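Local coordinates for DNA/RNA-binding protein Alba (Thermoplasma volcanium, PDB 4Z9E) that probably binds double-stranded DNA tightly but without sequence specificity, and probably takes part in compacting the archaeal chromosome, at residues I50-F55 / A59-I64; T68-G73 / S77-S82. All coordinates share one frame; numbering follows the deposited sequence.

Contact 1 of 2, residues I50-F55 / A59-I64; sequences ITRHKF and AKYEEI
Arg52, near the C-terminal end of its helix, lies against both Ala59 and Tyr61, and these three residues make the contact without any hydrogen bond between the segments. The backbones come closest where the CA atoms of Arg52 and Ala59 stand 5.4 Å apart, and there the CB of Arg52 faces the CB of Ala59 at 4.2 Å. The arginine then runs on to the tyrosine. Its CD sits 3.4 Å from Tyr61 OH, approaching the ring obliquely, and the chain bends at chi3 (-72°). That bend turns one face of the guanidinium to Tyr61 CE2, which is displaced toward the rim and lies 3.7 Å from Arg52 NE. The two planes are inclined by 34°, so this is a tilted overlap and not a parallel stack. Ala59 O lies near the guanidinium plane at its edge, 3.9 Å from Arg52 NE, and no hydrogen bond is formed. The polar ends meet on a third residue: Glu49 OE2 forms a salt bridge with Arg52 NH1 and a hydrogen bond with Tyr61 OH, which probably helps to fix both groups. Ala59, two residues ahead of Tyr61, is buried, and its CB points toward the helix. The contact thus closes the short connection between helix 41-55 and strand 60-69 of the Alba domain, setting helix against sheet, with Thr51 packing on Val18 and Val21 of helix 14-25 and Tyr61 on Ile85 and Leu87 of strand 80-88.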
loop_
_atom_site.group_PDB
_atom_site.type_symbol
_atom_site.label_atom_id
_atom_site.label_comp_id
_atom_site.label_asym_id
_atom_site.label_seq_id
_atom_site.Cartn_x
_atom_site.Cartn_y
_atom_site.Cartn_z
ATOM N N ILE A 50 -2.821 6.879 -10.938
ATOM C CA ILE A 50 -3.004 7.275 -12.326
ATOM C C ILE A 50 -4.388 7.873 -12.500
ATOM O O ILE A 50 -4.565 8.926 -13.135
ATOM C CB ILE A 50 -2.851 6.068 -13.268
ATOM C CG1 ILE A 50 -1.398 5.664 -13.344
ATOM C CG2 ILE A 50 -3.339 6.396 -14.660
ATOM C CD1 ILE A 50 -1.214 4.245 -13.822
ATOM N N THR A 51 -5.358 7.194 -11.911
ATOM C CA THR A 51 -6.737 7.614 -12.002
ATOM C C THR A 51 -6.898 9.061 -11.555
ATOM O O THR A 51 -7.515 9.856 -12.234
ATOM C CB THR A 51 -7.645 6.708 -11.147
ATOM O OG1 THR A 51 -7.743 5.426 -11.764
ATOM C CG2 THR A 51 -9.023 7.278 -11.046
ATOM N N ARG A 52 -6.353 9.408 -10.406
ATOM C CA ARG A 52 -6.574 10.758 -9.881
ATOM C C ARG A 52 -5.641 11.829 -10.463
ATOM O O ARG A 52 -5.835 13.014 -10.237
ATOM C CB ARG A 52 -6.500 10.749 -8.368
ATOM C CG ARG A 52 -5.125 10.413 -7.857
ATOM C CD ARG A 52 -5.229 9.991 -6.406
ATOM N NE ARG A 52 -5.508 11.149 -5.573
ATOM C CZ ARG A 52 -4.566 11.922 -5.043
ATOM N NH1 ARG A 52 -3.272 11.648 -5.247
ATOM N NH2 ARG A 52 -4.925 12.964 -4.299
ATOM N N HIS A 53 -4.640 11.406 -11.216
ATOM C CA HIS A 53 -3.753 12.345 -11.870
ATOM C C HIS A 53 -4.195 12.659 -13.270
ATOM O O HIS A 53 -4.311 13.809 -13.660
ATOM C CB HIS A 53 -2.322 11.823 -11.829
ATOM C CG HIS A 53 -1.610 12.139 -10.537
ATOM N ND1 HIS A 53 -2.189 11.959 -9.326
ATOM C CD2 HIS A 53 -0.345 12.662 -10.293
ATOM C CE1 HIS A 53 -1.341 12.338 -8.360
ATOM N NE2 HIS A 53 -0.210 12.772 -8.950
ATOM N N LYS A 54 -4.470 11.641 -14.055
ATOM C CA LYS A 54 -4.793 11.922 -15.420
ATOM C C LYS A 54 -6.280 11.934 -15.694
ATOM O O LYS A 54 -6.720 12.731 -16.505
ATOM C CB LYS A 54 -4.044 10.982 -16.356
ATOM C CG LYS A 54 -2.546 11.257 -16.408
ATOM C CD LYS A 54 -1.799 9.941 -16.402
ATOM C CE LYS A 54 -0.301 10.147 -16.479
ATOM N NZ LYS A 54 0.325 8.799 -16.368
ATOM N N PHE A 55 -7.059 11.105 -14.999
ATOM C CA PHE A 55 -8.401 10.773 -15.498
ATOM C C PHE A 55 -9.643 11.168 -14.701
ATOM O O PHE A 55 -10.649 11.465 -15.295
ATOM C CB PHE A 55 -8.453 9.312 -15.892
ATOM C CG PHE A 55 -7.372 8.917 -16.846
ATOM C CD1 PHE A 55 -7.462 9.242 -18.196
ATOM C CD2 PHE A 55 -6.259 8.228 -16.402
ATOM C CE1 PHE A 55 -6.463 8.874 -19.087
ATOM C CE2 PHE A 55 -5.257 7.857 -17.284
ATOM C CZ PHE A 55 -5.358 8.181 -18.629
ATOM N N ALA A 59 -10.988 12.915 -7.928
ATOM C CA ALA A 59 -11.076 11.748 -7.048
ATOM C C ALA A 59 -10.272 11.962 -5.763
ATOM O O ALA A 59 -9.154 12.478 -5.791
ATOM C CB ALA A 59 -10.613 10.492 -7.765
ATOM N N LYS A 60 -10.849 11.568 -4.640
ATOM C CA LYS A 60 -10.168 11.661 -3.353
ATOM C C LYS A 60 -10.121 10.293 -2.643
ATOM O O LYS A 60 -10.937 9.383 -2.931
ATOM C CB LYS A 60 -10.842 12.712 -2.473
ATOM C CG LYS A 60 -12.327 12.444 -2.216
ATOM C CD LYS A 60 -12.901 13.256 -1.051
ATOM C CE LYS A 60 -12.496 12.667 0.312
ATOM N NZ LYS A 60 -13.016 13.506 1.433
ATOM N N TYR A 61 -9.162 10.139 -1.730
ATOM C CA TYR A 61 -9.082 8.904 -0.948
ATOM C C TYR A 61 -10.098 8.965 0.183
ATOM O O TYR A 61 -9.990 9.806 1.055
ATOM C CB TYR A 61 -7.661 8.692 -0.401
ATOM C CG TYR A 61 -6.660 8.350 -1.480
ATOM C CD1 TYR A 61 -6.812 7.209 -2.241
ATOM C CD2 TYR A 61 -5.585 9.190 -1.761
ATOM C CE1 TYR A 61 -5.927 6.895 -3.246
ATOM C CE2 TYR A 61 -4.685 8.887 -2.766
ATOM C CZ TYR A 61 -4.861 7.730 -3.508
ATOM O OH TYR A 61 -3.986 7.386 -4.525
ATOM N N GLU A 62 -11.108 8.108 0.159
ATOM C CA GLU A 62 -12.031 8.075 1.298
ATOM C C GLU A 62 -11.413 7.326 2.463
ATOM O O GLU A 62 -11.410 7.823 3.579
ATOM C CB GLU A 62 -13.403 7.491 0.947
ATOM C CG GLU A 62 -14.392 8.490 0.349
ATOM C CD GLU A 62 -14.835 9.614 1.295
ATOM O OE1 GLU A 62 -15.177 10.722 0.790
ATOM O OE2 GLU A 62 -14.854 9.403 2.538
ATOM N N GLU A 63 -10.903 6.127 2.194
ATOM C CA GLU A 63 -10.101 5.367 3.164
ATOM C C GLU A 63 -9.187 4.295 2.532
ATOM O O GLU A 63 -9.436 3.774 1.424
ATOM C CB GLU A 63 -10.982 4.745 4.254
ATOM C CG GLU A 63 -11.887 3.622 3.770
ATOM C CD GLU A 63 -12.193 2.597 4.857
ATOM O OE1 GLU A 63 -12.298 2.985 6.044
ATOM O OE2 GLU A 63 -12.335 1.392 4.528
ATOM N N ILE A 64 -8.115 3.982 3.252
ATOM C CA ILE A 64 -7.196 2.934 2.868
ATOM C C ILE A 64 -7.093 1.940 4.027
ATOM O O ILE A 64 -6.778 2.338 5.144
ATOM C CB ILE A 64 -5.812 3.523 2.537
ATOM C CG1 ILE A 64 -5.924 4.536 1.406
ATOM C CG2 ILE A 64 -4.855 2.423 2.123
ATOM C CD1 ILE A 64 -4.939 5.684 1.483
#

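Contact 2 of 2, residues T68-G73 / S77-S82; sequences TETLQG and SSNVSS
Glu69 and Val80 form an antiparallel hydrogen-bonded pair: Glu69 N donates to Val80 O at 2.7 Å (171° at the hydrogen), and Val80 N returns a bond to Glu69 O. Beyond this pair Asn79 substitutes a side chain for the backbone. Its CG stands anti to the carbonyl carbon (chi1 -67°), which lets OD1 accept from Leu71 N at 3.0 Å, the donor tilted 18° from the amide plane; Thr70 CG2 lies alongside, 3.3 Å from the same OD1. Val80 CG1 meets Leu71 CG at 4.2 Å. On that face Glu69 extends beyond CG, bringing OE2 to 3.4 Å from Ser82 CB and into a salt bridge with Lys35. Replacing Glu69 by alanine removes the carboxylate, which would probably leave Lys35 without this charged mate and take away the atoms that lie against Ser82 CB. Toward the turn, one water donates to Ser77 OG at 2.8 Å and also lies within bonding distance of Gln72 O and Ser78 O; Ser77 OG hydrogen-bonds Glu74 O as well. Here the paired strands give way to a side-chain bond and a water at the outer end of the beta hairpin formed by strands 60-69 and 80-88, consistent with the extended hairpin of Alba proteins, which in relatives reaches into the DNA minor groove.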
loop_
_atom_site.group_PDB
_atom_site.type_symbol
_atom_site.label_atom_id
_atom_site.label_comp_id
_atom_site.label_asym_id
_atom_site.label_seq_id
_atom_site.Cartn_x
_atom_site.Cartn_y
_atom_site.Cartn_z
ATOM N N THR A 68 -4.042 -8.556 6.656
ATOM C CA THR A 68 -3.409 -9.817 6.295
ATOM C C THR A 68 -4.511 -10.854 6.079
ATOM O O THR A 68 -5.492 -10.896 6.808
ATOM C CB THR A 68 -2.439 -10.259 7.401
ATOM O OG1 THR A 68 -1.561 -9.179 7.682
ATOM C CG2 THR A 68 -1.584 -11.420 6.978
ATOM N N GLU A 69 -4.354 -11.670 5.054
ATOM C CA GLU A 69 -5.327 -12.709 4.754
ATOM C C GLU A 69 -4.660 -14.069 4.866
ATOM O O GLU A 69 -3.511 -14.236 4.464
ATOM C CB GLU A 69 -5.943 -12.486 3.372
ATOM C CG GLU A 69 -6.826 -11.238 3.310
ATOM C CD GLU A 69 -7.478 -10.998 1.943
ATOM O OE1 GLU A 69 -7.610 -11.956 1.125
ATOM O OE2 GLU A 69 -7.874 -9.832 1.689
ATOM N N THR A 70 -5.378 -15.026 5.448
ATOM C CA THR A 70 -4.814 -16.357 5.746
ATOM C C THR A 70 -4.877 -17.249 4.519
ATOM O O THR A 70 -5.857 -17.204 3.769
ATOM C CB THR A 70 -5.528 -17.057 6.935
ATOM O OG1 THR A 70 -5.859 -16.094 7.949
ATOM C CG2 THR A 70 -4.642 -18.160 7.555
ATOM N N LEU A 71 -3.824 -18.044 4.320
ATOM C CA LEU A 71 -3.746 -18.989 3.192
ATOM C C LEU A 71 -3.654 -20.458 3.627
ATOM O O LEU A 71 -3.027 -20.776 4.638
ATOM C CB LEU A 71 -2.579 -18.628 2.267
ATOM C CG LEU A 71 -2.769 -17.301 1.517
ATOM C CD1 LEU A 71 -1.723 -17.190 0.408
ATOM C CD2 LEU A 71 -4.186 -17.125 0.955
ATOM N N GLN A 72 -4.291 -21.349 2.871
ATOM C CA GLN A 72 -4.145 -22.792 3.112
ATOM C C GLN A 72 -2.641 -23.112 3.127
ATOM O O GLN A 72 -1.869 -22.559 2.350
ATOM C CB GLN A 72 -4.928 -23.633 2.071
ATOM C CG GLN A 72 -4.457 -23.525 0.614
ATOM C CD GLN A 72 -5.081 -22.374 -0.191
ATOM O OE1 GLN A 72 -5.416 -21.298 0.336
ATOM N NE2 GLN A 72 -5.220 -22.600 -1.495
ATOM N N GLY A 73 -2.208 -23.971 4.032
ATOM C CA GLY A 73 -0.781 -24.097 4.218
ATOM C C GLY A 73 -0.186 -25.477 4.335
ATOM O O GLY A 73 -0.877 -26.467 4.585
ATOM N N SER A 77 4.503 -22.320 5.227
ATOM C CA SER A 77 3.764 -21.541 4.215
ATOM C C SER A 77 3.347 -20.156 4.741
ATOM O O SER A 77 3.156 -19.973 5.949
ATOM C CB SER A 77 2.521 -22.305 3.735
ATOM O OG SER A 77 1.471 -22.249 4.699
ATOM N N SER A 78 3.188 -19.194 3.833
ATOM C CA SER A 78 2.869 -17.816 4.214
ATOM C C SER A 78 1.411 -17.440 4.049
ATOM O O SER A 78 0.626 -18.096 3.344
ATOM C CB SER A 78 3.714 -16.806 3.425
ATOM O OG SER A 78 5.029 -16.719 3.939
ATOM N N ASN A 79 1.080 -16.353 4.727
ATOM C CA ASN A 79 -0.142 -15.620 4.515
ATOM C C ASN A 79 0.173 -14.418 3.613
ATOM O O ASN A 79 1.288 -14.290 3.097
ATOM C CB ASN A 79 -0.628 -15.136 5.871
ATOM C CG ASN A 79 -1.061 -16.274 6.763
ATOM O OD1 ASN A 79 -1.726 -17.221 6.315
ATOM N ND2 ASN A 79 -0.712 -16.182 8.035
ATOM N N VAL A 80 -0.769 -13.499 3.451
ATOM C CA VAL A 80 -0.563 -12.481 2.447
ATOM C C VAL A 80 -1.152 -11.162 2.867
ATOM O O VAL A 80 -2.230 -11.138 3.472
ATOM C CB VAL A 80 -1.112 -12.985 1.083
ATOM C CG1 VAL A 80 -2.645 -13.124 1.072
ATOM C CG2 VAL A 80 -0.544 -12.195 -0.071
ATOM N N SER A 81 -0.418 -10.077 2.579
ATOM C CA SER A 81 -0.884 -8.702 2.807
ATOM C C SER A 81 -1.964 -8.295 1.781
ATOM O O SER A 81 -1.977 -8.747 0.629
ATOM C CB SER A 81 0.286 -7.727 2.705
ATOM O OG SER A 81 1.136 -7.763 3.843
ATOM N N SER A 82 -2.867 -7.422 2.199
ATOM C CA SER A 82 -3.904 -6.958 1.313
ATOM C C SER A 82 -4.185 -5.462 1.521
ATOM O O SER A 82 -3.967 -4.914 2.620
ATOM C CB SER A 82 -5.171 -7.800 1.492
ATOM O OG SER A 82 -6.075 -7.151 2.352
HETATM O O HOH W 1 -0.488 -20.556 3.673
#

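Overall arrangement
Contact 1 closes before contact 2 opens, and both draw on strand 60-69: residues 59-64 enter it and residues 68-73 leave it. Their centres are about 28 Å apart, on opposite sides of the chain's centre, so the strand spans the distance between a partly buried helix-strand junction and a surface hairpin. Strand 80-88, its neighbour in the mixed four-stranded sheet, pairs with it in contact 2. Both contacts also touch the second subunit: Tyr61 packs on its Arg65, Thr68 OG1 hydrogen-bonds its Glu49, whose counterpart in this chain binds Arg52 and Tyr61, and Ser81 OG hydrogen-bonds its Asp46. The sheet therefore links the helical layer, the dimer interface and the projecting hairpin.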